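Local coordinates for multifunctional non-homologous end joining DNA repair protein LigD (Mycobacterium tuberculosis, PDB 2IRU) that probably works with Ku to repair DNA double-strand breaks by non-homologous end joining, its polymerase domain adding nucleotides at the broken ends, at residues 51-56 with 65-70; 80-85 with 93-98; 110-115 with 245-250; 114-119 with 237-242. All blocks are in the same frame, centred on the assembly; numbering follows the deposited sequence.

In the fold
Contacts 1, 3 and 4 all involve one antiparallel sheet of the polymerase domain, with strand order 66-68, 53-56, 112-115, 240-241. Contact 1 is its outer hairpin. Its centre is about 10 Å from that of contact 3, and Thr53 O and His114 N, 2.8 Å apart, probably form a hydrogen bond joining the two middle strands. Contacts 3 and 4 share His114 and Val115, their centres about 13 Å apart. Contact 2 is a separate hairpin, about 12 Å from contact 1 between centres, and packs Tyr93 against Pro51 and Thr53. By similarity, Lys55, His114, Thr239 and Arg247, spread over contacts 1, 3 and 4, bind the polymerase substrate.

Contact 1 of 4, residues 51-56 with 65-70; sequences PATRKR and AFFEKQ
Arg54 and Glu68 face each other in the antiparallel hairpin of strands 53-56 and 66-68, joined by backbone bonds in both directions. The Arg54 side chain then curls back over the end of strand 66-68. Its CB lies 4.1 Å from Glu68 O. CG packs on Ala110. Bends at chi2 (77°) and chi3 (73°) fold the chain toward the open end of the hairpin, away from its turn. NE reaches a water that also binds Glu68 OE1. NH1 gives a nearly straight bond to Lys69 O (2.7 Å, 170°) and a second to Ala52 O. NH2 binds Gln70 O at 2.9 Å, from above that carbonyl plane. All three carbonyl oxygens lie close to the guanidinium plane, while Glu68 O sits over one face.

Arg56 NH1 makes a salt bridge to Glu68 OE1 (3.0 Å), the two flat groups nearly coplanar. Arg56 NE turns outside, to Gln108 O. On the opposite side of the sheet, Lys55 CD rests over the centre of the Phe67 ring, 3.8 Å from its centroid. Lys69 NZ donates to Thr53 OG1 (3.1 Å). Three backbone carbonyls thus fix the rotation of the buried Arg54 guanidinium, and Lys55, substrate-binding by similarity, rests its aliphatic chain on an aromatic face in a CH-pi contact.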
loop_
_atom_site.group_PDB
_atom_site.type_symbol
_atom_site.label_atom_id
_atom_site.label_comp_id
_atom_site.label_asym_id
_atom_site.label_seq_id
_atom_site.Cartn_x
_atom_site.Cartn_y
_atom_site.Cartn_z
ATOM N N PRO A 51 9.419 6.382 2.350
ATOM C CA PRO A 51 9.584 6.027 3.763
ATOM C C PRO A 51 8.643 4.873 4.089
ATOM O O PRO A 51 7.442 4.966 3.819
ATOM C CB PRO A 51 9.147 7.293 4.519
ATOM C CG PRO A 51 8.151 8.032 3.536
ATOM C CD PRO A 51 8.715 7.673 2.156
ATOM N N ALA A 52 9.191 3.813 4.676
ATOM C CA ALA A 52 8.395 2.606 4.987
ATOM C C ALA A 52 7.934 2.621 6.441
ATOM O O ALA A 52 8.774 2.484 7.360
ATOM C CB ALA A 52 9.197 1.338 4.720
ATOM N N THR A 53 6.624 2.789 6.625
ATOM C CA THR A 53 5.983 2.555 7.948
ATOM C C THR A 53 5.717 1.065 8.120
ATOM O O THR A 53 5.187 0.447 7.212
ATOM C CB THR A 53 4.690 3.390 8.076
ATOM O OG1 THR A 53 5.049 4.769 8.129
ATOM C CG2 THR A 53 3.911 3.040 9.350
ATOM N N ARG A 54 6.104 0.503 9.268
ATOM C CA ARG A 54 5.839 -0.931 9.566
ATOM C C ARG A 54 4.656 -1.070 10.510
ATOM O O ARG A 54 4.478 -0.213 11.373
ATOM C CB ARG A 54 7.078 -1.594 10.242
ATOM C CG ARG A 54 8.293 -1.813 9.300
ATOM C CD ARG A 54 9.069 -0.541 9.040
ATOM N NE ARG A 54 9.821 -0.199 10.253
ATOM C CZ ARG A 54 10.130 1.032 10.670
ATOM N NH1 ARG A 54 9.798 2.122 9.959
ATOM N NH2 ARG A 54 10.842 1.153 11.809
ATOM N N LYS A 55 3.866 -2.131 10.371
ATOM C CA LYS A 55 3.022 -2.518 11.486
ATOM C C LYS A 55 3.471 -3.943 11.869
ATOM O O LYS A 55 3.519 -4.846 11.007
ATOM C CB LYS A 55 1.530 -2.388 11.196
ATOM C CG LYS A 55 0.738 -2.482 12.540
ATOM C CD LYS A 55 -0.732 -2.065 12.417
ATOM C CE LYS A 55 -1.418 -2.289 13.776
ATOM N NZ LYS A 55 -2.907 -2.001 13.638
ATOM N N ARG A 56 3.830 -4.107 13.154
ATOM C CA ARG A 56 4.420 -5.333 13.633
ATOM C C ARG A 56 3.517 -6.081 14.569
ATOM O O ARG A 56 2.887 -5.474 15.444
ATOM C CB ARG A 56 5.770 -5.078 14.367
ATOM C CG ARG A 56 6.817 -4.501 13.418
ATOM C CD ARG A 56 8.124 -4.056 14.087
ATOM N NE ARG A 56 8.805 -5.181 14.743
ATOM C CZ ARG A 56 9.799 -5.032 15.622
ATOM N NH1 ARG A 56 10.236 -3.808 15.969
ATOM N NH2 ARG A 56 10.372 -6.118 16.144
ATOM N N ALA A 65 -0.283 -5.498 18.564
ATOM C CA ALA A 65 0.523 -4.982 17.435
ATOM C C ALA A 65 0.854 -3.508 17.655
ATOM O O ALA A 65 0.241 -2.829 18.515
ATOM C CB ALA A 65 -0.204 -5.146 16.092
ATOM N N PHE A 66 1.834 -3.022 16.892
ATOM C CA PHE A 66 2.160 -1.604 16.928
ATOM C C PHE A 66 2.688 -1.096 15.579
ATOM O O PHE A 66 3.370 -1.842 14.866
ATOM C CB PHE A 66 3.204 -1.325 18.032
ATOM C CG PHE A 66 4.500 -2.082 17.883
ATOM C CD1 PHE A 66 4.682 -3.334 18.526
ATOM C CD2 PHE A 66 5.571 -1.542 17.143
ATOM C CE1 PHE A 66 5.886 -4.041 18.401
ATOM C CE2 PHE A 66 6.796 -2.247 17.045
ATOM C CZ PHE A 66 6.933 -3.512 17.671
ATOM N N PHE A 67 2.321 0.141 15.230
ATOM C CA PHE A 67 3.012 0.847 14.144
ATOM C C PHE A 67 4.396 1.298 14.584
ATOM O O PHE A 67 4.612 1.659 15.760
ATOM C CB PHE A 67 2.247 2.090 13.704
ATOM C CG PHE A 67 1.136 1.827 12.743
ATOM C CD1 PHE A 67 1.412 1.481 11.410
ATOM C CD2 PHE A 67 -0.186 2.023 13.140
ATOM C CE1 PHE A 67 0.355 1.254 10.488
ATOM C CE2 PHE A 67 -1.238 1.818 12.249
ATOM C CZ PHE A 67 -0.972 1.446 10.908
ATOM N N GLU A 68 5.325 1.349 13.639
ATOM C CA GLU A 68 6.658 1.859 13.923
ATOM C C GLU A 68 7.074 2.684 12.711
ATOM O O GLU A 68 6.860 2.242 11.577
ATOM C CB GLU A 68 7.644 0.703 14.176
ATOM C CG GLU A 68 8.921 1.182 14.854
ATOM C CD GLU A 68 9.867 0.057 15.250
ATOM O OE1 GLU A 68 9.564 -1.133 14.922
ATOM O OE2 GLU A 68 10.930 0.394 15.880
ATOM N N LYS A 69 7.587 3.883 12.965
ATOM C CA LYS A 69 7.967 4.789 11.880
ATOM C C LYS A 69 9.470 5.037 11.933
ATOM O O LYS A 69 10.214 4.597 11.046
ATOM C CB LYS A 69 7.179 6.100 11.962
ATOM C CG LYS A 69 5.721 5.867 11.660
ATOM C CD LYS A 69 4.889 7.147 11.855
ATOM C CE LYS A 69 3.436 6.892 11.408
ATOM N NZ LYS A 69 3.346 6.657 9.919
ATOM N N GLN A 70 9.924 5.710 12.986
ATOM C CA GLN A 70 11.377 5.887 13.147
ATOM C C GLN A 70 12.117 4.524 13.004
ATOM O O GLN A 70 11.627 3.468 13.439
ATOM C CB GLN A 70 11.683 6.500 14.526
ATOM C CG GLN A 70 13.158 6.791 14.816
ATOM C CD GLN A 70 13.681 8.060 14.165
ATOM O OE1 GLN A 70 12.913 8.910 13.752
ATOM N NE2 GLN A 70 15.016 8.213 14.130
HETATM O O HOH W 1 12.805 0.179 13.817
HETATM O O HOH W 2 10.496 -2.017 12.343
#

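Contact 2 of 4, residues 80-85 with 93-98; sequences SRATVA and YPIIDS
A two-stranded antiparallel hairpin, strands 80-84 and 91-95, brings Ala82 opposite Tyr93 in a hydrogen-bonded pair. Ala82 N binds Tyr93 O at 3.0 Å and Tyr93 N binds Ala82 O at 2.9 Å. The next pair, Arg81 with Pro94, is non-hydrogen-bonded, a position where the proline needs no N-H. Arg81 CB packs on Tyr93 O, while its guanidinium turns away to Leu79 O and Pro76 O.

On the face that carries Ala82 and Tyr93, the methyls do the packing. Val84 CG2 meets the Tyr93 ring at CE2 (3.7 Å), the two side chains crossing at a slant. Ile95 CD1 touches Ala82 CB at 3.9 Å. Phe120 of strand 118-122 packs against Ala82, Val84 and Ile95. The hairpin is thereby laid on a strand of the large mixed sheet of the polymerase domain, and Tyr93 reaches across to Thr53.

At the far end, Ser80 OG donates to the syn side of Asp97 OD2, 2.9 Å away. Asp97 CG lies between its own backbone N and carbonyl carbon (chi1 56°), which turns the carboxylate back to the strand. One water takes the N-H of Ser80 and donates to both Ile95 O and Asp97 OD1.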
loop_
_atom_site.group_PDB
_atom_site.type_symbol
_atom_site.label_atom_id
_atom_site.label_comp_id
_atom_site.label_asym_id
_atom_site.label_seq_id
_atom_site.Cartn_x
_atom_site.Cartn_y
_atom_site.Cartn_z
ATOM N N SER A 80 18.866 1.532 3.826
ATOM C CA SER A 80 18.696 2.931 3.427
ATOM C C SER A 80 17.720 3.622 4.389
ATOM O O SER A 80 16.821 2.985 4.957
ATOM C CB SER A 80 18.192 3.005 1.996
ATOM O OG SER A 80 19.172 2.442 1.137
ATOM N N ARG A 81 17.920 4.931 4.585
ATOM C CA ARG A 81 17.036 5.709 5.432
ATOM C C ARG A 81 17.061 7.171 5.028
ATOM O O ARG A 81 18.028 7.671 4.426
ATOM C CB ARG A 81 17.389 5.571 6.910
ATOM C CG ARG A 81 18.780 6.145 7.243
ATOM C CD ARG A 81 19.350 5.429 8.455
ATOM N NE ARG A 81 19.757 4.053 8.148
ATOM C CZ ARG A 81 19.934 3.099 9.068
ATOM N NH1 ARG A 81 19.725 3.350 10.362
ATOM N NH2 ARG A 81 20.283 1.870 8.696
ATOM N N ALA A 82 15.991 7.867 5.398
ATOM C CA ALA A 82 15.914 9.284 5.128
ATOM C C ALA A 82 14.934 9.955 6.074
ATOM O O ALA A 82 14.081 9.292 6.648
ATOM C CB ALA A 82 15.571 9.546 3.671
ATOM N N THR A 83 15.066 11.281 6.215
ATOM C CA THR A 83 14.396 12.002 7.282
ATOM C C THR A 83 13.255 12.879 6.738
ATOM O O THR A 83 13.412 13.544 5.692
ATOM C CB THR A 83 15.433 12.862 8.044
ATOM O OG1 THR A 83 16.515 12.018 8.463
ATOM C CG2 THR A 83 14.824 13.533 9.242
ATOM N N VAL A 84 12.124 12.854 7.435
ATOM C CA VAL A 84 10.999 13.768 7.150
ATOM C C VAL A 84 10.799 14.712 8.332
ATOM O O VAL A 84 10.779 14.279 9.491
ATOM C CB VAL A 84 9.692 12.989 6.899
ATOM C CG1 VAL A 84 8.641 13.920 6.258
ATOM C CG2 VAL A 84 9.963 11.767 6.032
ATOM N N ALA A 85 10.649 16.007 8.049
ATOM C CA ALA A 85 10.505 16.994 9.117
ATOM C C ALA A 85 9.046 17.392 9.268
ATOM O O ALA A 85 8.562 18.256 8.541
ATOM C CB ALA A 85 11.384 18.222 8.852
ATOM N N TYR A 93 13.052 7.416 8.568
ATOM C CA TYR A 93 12.445 6.138 8.189
ATOM C C TYR A 93 13.392 5.235 7.418
ATOM O O TYR A 93 14.259 5.758 6.726
ATOM C CB TYR A 93 11.296 6.395 7.218
ATOM C CG TYR A 93 10.067 7.063 7.758
ATOM C CD1 TYR A 93 8.940 6.289 8.068
ATOM C CD2 TYR A 93 10.003 8.465 7.872
ATOM C CE1 TYR A 93 7.759 6.901 8.498
ATOM C CE2 TYR A 93 8.832 9.078 8.320
ATOM C CZ TYR A 93 7.729 8.279 8.627
ATOM O OH TYR A 93 6.559 8.890 9.048
ATOM N N PRO A 94 13.158 3.887 7.440
ATOM C CA PRO A 94 13.898 3.016 6.519
ATOM C C PRO A 94 13.278 3.204 5.134
ATOM O O PRO A 94 12.118 3.577 5.028
ATOM C CB PRO A 94 13.576 1.596 7.012
ATOM C CG PRO A 94 12.235 1.726 7.755
ATOM C CD PRO A 94 12.120 3.172 8.215
ATOM N N ILE A 95 14.064 3.004 4.102
ATOM C CA ILE A 95 13.548 2.901 2.723
ATOM C C ILE A 95 13.903 1.458 2.337
ATOM O O ILE A 95 15.054 1.078 2.378
ATOM C CB ILE A 95 14.258 3.901 1.787
ATOM C CG1 ILE A 95 13.976 5.358 2.207
ATOM C CG2 ILE A 95 13.888 3.602 0.284
ATOM C CD1 ILE A 95 14.952 6.321 1.602
ATOM N N ILE A 96 12.901 0.673 1.970
ATOM C CA ILE A 96 13.138 -0.728 1.619
ATOM C C ILE A 96 13.337 -0.771 0.122
ATOM O O ILE A 96 12.445 -0.372 -0.627
ATOM C CB ILE A 96 11.935 -1.593 2.057
ATOM C CG1 ILE A 96 11.713 -1.438 3.587
ATOM C CG2 ILE A 96 12.118 -3.026 1.609
ATOM C CD1 ILE A 96 12.868 -1.887 4.489
ATOM N N ASP A 97 14.534 -1.199 -0.294
ATOM C CA ASP A 97 14.945 -1.077 -1.701
ATOM C C ASP A 97 15.785 -2.261 -2.160
ATOM O O ASP A 97 16.423 -2.202 -3.218
ATOM C CB ASP A 97 15.668 0.272 -1.956
ATOM C CG ASP A 97 16.874 0.488 -1.037
ATOM O OD1 ASP A 97 17.325 -0.472 -0.347
ATOM O OD2 ASP A 97 17.399 1.650 -1.015
ATOM N N SER A 98 15.740 -3.339 -1.368
ATOM C CA SER A 98 16.431 -4.588 -1.717
ATOM C C SER A 98 15.650 -5.763 -1.145
ATOM O O SER A 98 14.866 -5.630 -0.187
ATOM C CB SER A 98 17.838 -4.612 -1.132
ATOM O OG SER A 98 17.797 -4.735 0.301
HETATM O O HOH W 3 17.437 -0.303 2.375
#

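Contact 3 of 4, residues 110-115 with 245-250; sequences ALEVHV and SLRGRT
Glu112 OE2 is gripped from both faces of its carboxylate plane. Arg247 NE comes from above the plane, 72° out of it, in a nearly straight salt bridge of 2.9 Å. Gly248 N reaches the same oxygen from the other face, on the anti side, also at 2.9 Å. The guanidinium meets this oxygen edge-on, with its plane turned 69° from the carboxylate. A water donates to OE2 as well, and to Gly248 O. The other oxygen, OE1, accepts from His114 NE2 at 2.8 Å. One carboxylate therefore ties together His114 and Arg247, both substrate-binding by similarity. Arg247 NH1 is held separately by Ser175 O.

Leu111 and Glu112 form a classic beta bulge opposite Lys55. The partner segment 245-250 is a loop, and Gly248 is the centre of an inverse gamma turn. Ser245 stands in for a strand partner beside the bulge. Its OG lies anti to its own N (chi1 -177°), turned to the bulged strand, where it accepts from Val113 N at 2.9 Å. The same hydroxyl donates to Leu246 O on a lone pair. Leu246 CB packs 3.3 Å from Leu111 O.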
loop_
_atom_site.group_PDB
_atom_site.type_symbol
_atom_site.label_atom_id
_atom_site.label_comp_id
_atom_site.label_asym_id
_atom_site.label_seq_id
_atom_site.Cartn_x
_atom_site.Cartn_y
_atom_site.Cartn_z
ATOM N N ALA A 110 7.024 -7.574 10.809
ATOM C CA ALA A 110 6.335 -6.389 10.225
ATOM C C ALA A 110 5.457 -6.939 9.089
ATOM O O ALA A 110 5.850 -6.912 7.886
ATOM C CB ALA A 110 7.345 -5.331 9.721
ATOM N N LEU A 111 4.293 -7.492 9.467
ATOM C CA LEU A 111 3.405 -8.100 8.453
ATOM C C LEU A 111 3.040 -7.060 7.425
ATOM O O LEU A 111 2.931 -7.368 6.228
ATOM C CB LEU A 111 2.126 -8.674 9.118
ATOM C CG LEU A 111 2.421 -9.687 10.230
ATOM C CD1 LEU A 111 1.079 -10.220 10.790
ATOM C CD2 LEU A 111 3.375 -10.836 9.724
ATOM N N GLU A 112 2.852 -5.829 7.889
ATOM C CA GLU A 112 2.414 -4.724 7.002
ATOM C C GLU A 112 3.510 -3.712 6.719
ATOM O O GLU A 112 4.227 -3.266 7.641
ATOM C CB GLU A 112 1.210 -4.016 7.597
ATOM C CG GLU A 112 -0.004 -4.956 7.659
ATOM C CD GLU A 112 -1.314 -4.264 8.017
ATOM O OE1 GLU A 112 -1.290 -3.080 8.387
ATOM O OE2 GLU A 112 -2.371 -4.955 7.997
ATOM N N VAL A 113 3.637 -3.384 5.438
ATOM C CA VAL A 113 4.468 -2.234 4.990
ATOM C C VAL A 113 3.519 -1.170 4.415
ATOM O O VAL A 113 2.712 -1.489 3.543
ATOM C CB VAL A 113 5.491 -2.683 3.928
ATOM C CG1 VAL A 113 6.344 -1.509 3.409
ATOM C CG2 VAL A 113 6.348 -3.803 4.513
ATOM N N HIS A 114 3.621 0.061 4.907
ATOM C CA HIS A 114 2.794 1.183 4.446
ATOM C C HIS A 114 3.712 2.256 3.884
ATOM O O HIS A 114 4.783 2.516 4.467
ATOM C CB HIS A 114 2.025 1.777 5.625
ATOM C CG HIS A 114 1.050 0.832 6.264
ATOM N ND1 HIS A 114 -0.309 1.059 6.271
ATOM C CD2 HIS A 114 1.243 -0.326 6.947
ATOM C CE1 HIS A 114 -0.914 0.077 6.922
ATOM N NE2 HIS A 114 0.007 -0.765 7.365
ATOM N N VAL A 115 3.341 2.843 2.744
ATOM C CA VAL A 115 4.169 3.909 2.142
ATOM C C VAL A 115 3.267 5.071 1.641
ATOM O O VAL A 115 2.076 4.860 1.293
ATOM C CB VAL A 115 5.036 3.391 0.938
ATOM C CG1 VAL A 115 6.144 2.407 1.428
ATOM C CG2 VAL A 115 4.141 2.754 -0.171
ATOM N N SER A 245 1.974 -6.091 0.127
ATOM C CA SER A 245 2.083 -6.291 1.593
ATOM C C SER A 245 1.056 -7.302 2.074
ATOM O O SER A 245 -0.113 -7.306 1.615
ATOM C CB SER A 245 1.838 -4.973 2.353
ATOM O OG SER A 245 2.014 -5.167 3.775
ATOM N N LEU A 246 1.466 -8.114 3.039
ATOM C CA LEU A 246 0.525 -8.933 3.811
ATOM C C LEU A 246 -0.317 -7.972 4.649
ATOM O O LEU A 246 0.079 -6.795 4.867
ATOM C CB LEU A 246 1.295 -9.875 4.766
ATOM C CG LEU A 246 1.999 -11.057 4.104
ATOM C CD1 LEU A 246 2.981 -11.716 5.044
ATOM C CD2 LEU A 246 0.988 -12.102 3.684
ATOM N N ARG A 247 -1.419 -8.514 5.149
ATOM C CA ARG A 247 -2.264 -7.824 6.117
ATOM C C ARG A 247 -2.262 -8.583 7.431
ATOM O O ARG A 247 -2.299 -9.838 7.466
ATOM C CB ARG A 247 -3.707 -7.717 5.603
ATOM C CG ARG A 247 -3.866 -6.997 4.244
ATOM C CD ARG A 247 -3.159 -5.641 4.204
ATOM N NE ARG A 247 -3.513 -4.766 5.303
ATOM C CZ ARG A 247 -4.423 -3.801 5.230
ATOM N NH1 ARG A 247 -5.065 -3.558 4.087
ATOM N NH2 ARG A 247 -4.647 -3.030 6.288
ATOM N N GLY A 248 -2.291 -7.823 8.521
ATOM C CA GLY A 248 -2.339 -8.429 9.867
ATOM C C GLY A 248 -3.791 -8.639 10.232
ATOM O O GLY A 248 -4.413 -7.833 10.944
ATOM N N ARG A 249 -4.352 -9.670 9.643
ATOM C CA ARG A 249 -5.773 -9.987 9.763
ATOM C C ARG A 249 -5.841 -11.462 10.082
ATOM O O ARG A 249 -4.812 -12.158 10.118
ATOM C CB ARG A 249 -6.496 -9.682 8.445
ATOM C CG ARG A 249 -6.709 -8.190 8.194
ATOM C CD ARG A 249 -7.638 -7.933 7.043
ATOM N NE ARG A 249 -9.027 -8.363 7.279
ATOM C CZ ARG A 249 -9.942 -7.666 7.958
ATOM N NH1 ARG A 249 -9.640 -6.498 8.519
ATOM N NH2 ARG A 249 -11.175 -8.147 8.092
ATOM N N THR A 250 -7.052 -11.952 10.319
ATOM C CA THR A 250 -7.202 -13.374 10.666
ATOM C C THR A 250 -6.548 -14.325 9.660
ATOM O O THR A 250 -5.989 -15.369 10.071
ATOM C CB THR A 250 -8.681 -13.756 10.912
ATOM O OG1 THR A 250 -9.448 -13.588 9.707
ATOM C CG2 THR A 250 -9.230 -12.896 12.030
HETATM O O HOH W 4 -3.511 -1.848 8.936
HETATM O O HOH W 5 -4.434 -4.965 9.645
#

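Contact 4 of 4, residues 114-119 with 237-242; sequences HVPQWR and SKTTIA
His114 lies opposite Ile241 in a non-hydrogen-bonded antiparallel pair, their CA atoms 4.1 Å apart. Ile241 CD1 sits over one face of the imidazole, offset toward the rim and nearest NE2 (3.7 Å). His114 CB meets Thr239 OG1 at 3.4 Å. The Thr239 hydroxyl is anti to its own N (chi1 -174°), which lays it against the His114 backbone. His114 ND1 and Thr239 O share one water, each 2.7 Å from it, while NE2 is already held by Glu112.

Val115 forms the hydrogen-bonded pair with Thr240. Val115 N binds Thr240 O at 2.8 Å, and Thr240 N returns a bond to Val115 O. Val115 CG2 reaches Ala242 CB at 4.2 Å.

Pro116 ends the pairing. Its CB packs on Lys238 O (3.4 Å), and its CG covers a face of the Trp118 ring.

Gln117 bends at chi2 (-48°) and brings NE2 beside Thr240 CB at 3.7 Å, the side chains crossing at about a right angle. NE2 gives to two waters. One is bound to Thr240 O, the other to Thr240 OG1. Gln117 OE1 is taken by Arg136 and Thr240 OG1 by Gln233.

Short strand 240-241 thus forms one edge of the four-stranded antiparallel sheet. It sets Thr239 beside His114 in what is, by similarity, the substrate pocket of the primase-polymerase domain.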
loop_
_atom_site.group_PDB
_atom_site.type_symbol
_atom_site.label_atom_id
_atom_site.label_comp_id
_atom_site.label_asym_id
_atom_site.label_seq_id
_atom_site.Cartn_x
_atom_site.Cartn_y
_atom_site.Cartn_z
ATOM N N HIS A 114 3.621 0.061 4.907
ATOM C CA HIS A 114 2.794 1.183 4.446
ATOM C C HIS A 114 3.712 2.256 3.884
ATOM O O HIS A 114 4.783 2.516 4.467
ATOM C CB HIS A 114 2.025 1.777 5.625
ATOM C CG HIS A 114 1.050 0.832 6.264
ATOM N ND1 HIS A 114 -0.309 1.059 6.271
ATOM C CD2 HIS A 114 1.243 -0.326 6.947
ATOM C CE1 HIS A 114 -0.914 0.077 6.922
ATOM N NE2 HIS A 114 0.007 -0.765 7.365
ATOM N N VAL A 115 3.341 2.843 2.744
ATOM C CA VAL A 115 4.169 3.909 2.142
ATOM C C VAL A 115 3.267 5.071 1.641
ATOM O O VAL A 115 2.076 4.860 1.293
ATOM C CB VAL A 115 5.036 3.391 0.938
ATOM C CG1 VAL A 115 6.144 2.407 1.428
ATOM C CG2 VAL A 115 4.141 2.754 -0.171
ATOM N N PRO A 116 3.827 6.298 1.601
ATOM C CA PRO A 116 3.069 7.410 0.987
ATOM C C PRO A 116 3.250 7.427 -0.525
ATOM O O PRO A 116 3.952 6.562 -1.061
ATOM C CB PRO A 116 3.703 8.641 1.648
ATOM C CG PRO A 116 5.232 8.229 1.759
ATOM C CD PRO A 116 5.141 6.715 2.136
ATOM N N GLN A 117 2.616 8.401 -1.196
ATOM C CA GLN A 117 2.555 8.432 -2.665
ATOM C C GLN A 117 3.653 9.310 -3.272
ATOM O O GLN A 117 3.680 9.519 -4.488
ATOM C CB GLN A 117 1.144 8.893 -3.143
ATOM C CG GLN A 117 0.021 8.150 -2.428
ATOM C CD GLN A 117 0.249 6.615 -2.413
ATOM O OE1 GLN A 117 0.469 6.001 -3.483
ATOM N NE2 GLN A 117 0.227 5.999 -1.202
ATOM N N TRP A 118 4.520 9.806 -2.400
ATOM C CA TRP A 118 5.715 10.555 -2.798
ATOM C C TRP A 118 6.997 9.758 -2.556
ATOM O O TRP A 118 7.021 8.821 -1.748
ATOM C CB TRP A 118 5.772 11.924 -2.108
ATOM C CG TRP A 118 5.735 11.855 -0.596
ATOM C CD1 TRP A 118 4.615 11.993 0.197
ATOM C CD2 TRP A 118 6.846 11.677 0.300
ATOM N NE1 TRP A 118 4.959 11.914 1.520
ATOM C CE2 TRP A 118 6.324 11.730 1.619
ATOM C CE3 TRP A 118 8.238 11.494 0.125
ATOM C CZ2 TRP A 118 7.134 11.586 2.755
ATOM C CZ3 TRP A 118 9.040 11.341 1.265
ATOM C CH2 TRP A 118 8.471 11.368 2.559
ATOM N N ARG A 119 8.050 10.135 -3.276
ATOM C CA ARG A 119 9.400 9.596 -3.026
ATOM C C ARG A 119 10.386 10.660 -2.558
ATOM O O ARG A 119 10.267 11.852 -2.917
ATOM C CB ARG A 119 9.962 8.973 -4.291
ATOM C CG ARG A 119 9.230 7.738 -4.754
ATOM C CD ARG A 119 9.670 7.369 -6.147
ATOM N NE ARG A 119 11.023 6.846 -6.182
ATOM C CZ ARG A 119 11.341 5.704 -6.783
ATOM N NH1 ARG A 119 10.389 5.012 -7.409
ATOM N NH2 ARG A 119 12.590 5.263 -6.774
ATOM N N SER A 237 1.492 13.541 4.661
ATOM C CA SER A 237 1.672 12.981 6.006
ATOM C C SER A 237 0.934 11.661 6.207
ATOM O O SER A 237 1.021 11.075 7.284
ATOM C CB SER A 237 1.202 13.954 7.077
ATOM O OG SER A 237 -0.185 14.146 6.946
ATOM N N LYS A 238 0.211 11.219 5.191
ATOM C CA LYS A 238 -0.500 9.926 5.261
ATOM C C LYS A 238 0.221 8.798 4.533
ATOM O O LYS A 238 0.965 9.028 3.597
ATOM C CB LYS A 238 -1.907 10.058 4.725
ATOM C CG LYS A 238 -2.807 10.817 5.691
ATOM C CD LYS A 238 -4.163 11.027 5.073
ATOM C CE LYS A 238 -5.183 11.577 6.068
ATOM N NZ LYS A 238 -4.541 12.478 7.058
ATOM N N THR A 239 -0.053 7.562 4.930
ATOM C CA THR A 239 0.667 6.436 4.358
ATOM C C THR A 239 -0.414 5.368 4.075
ATOM O O THR A 239 -1.469 5.364 4.715
ATOM C CB THR A 239 1.784 6.002 5.328
ATOM O OG1 THR A 239 2.608 4.987 4.722
ATOM C CG2 THR A 239 1.160 5.462 6.636
ATOM N N THR A 240 -0.176 4.526 3.075
ATOM C CA THR A 240 -1.158 3.560 2.570
ATOM C C THR A 240 -0.461 2.210 2.401
ATOM O O THR A 240 0.720 2.148 1.962
ATOM C CB THR A 240 -1.737 4.055 1.202
ATOM O OG1 THR A 240 -2.437 5.303 1.430
ATOM C CG2 THR A 240 -2.629 3.031 0.575
ATOM N N ILE A 241 -1.151 1.159 2.836
ATOM C CA ILE A 241 -0.659 -0.219 2.682
ATOM C C ILE A 241 -0.034 -0.439 1.299
ATOM O O ILE A 241 -0.657 -0.116 0.249
ATOM C CB ILE A 241 -1.783 -1.252 2.932
ATOM C CG1 ILE A 241 -1.215 -2.676 3.043
ATOM C CG2 ILE A 241 -2.916 -1.187 1.840
ATOM C CD1 ILE A 241 -0.513 -2.939 4.418
ATOM N N ALA A 242 1.169 -0.983 1.291
ATOM C CA ALA A 242 1.880 -1.151 0.031
ATOM C C ALA A 242 1.367 -2.314 -0.799
ATOM O O ALA A 242 1.068 -3.369 -0.254
ATOM C CB ALA A 242 3.330 -1.314 0.285
HETATM O O HOH W 6 -1.940 3.206 6.266
HETATM O O HOH W 7 0.850 3.039 -1.145
HETATM O O HOH W 8 -0.541 7.461 1.259
#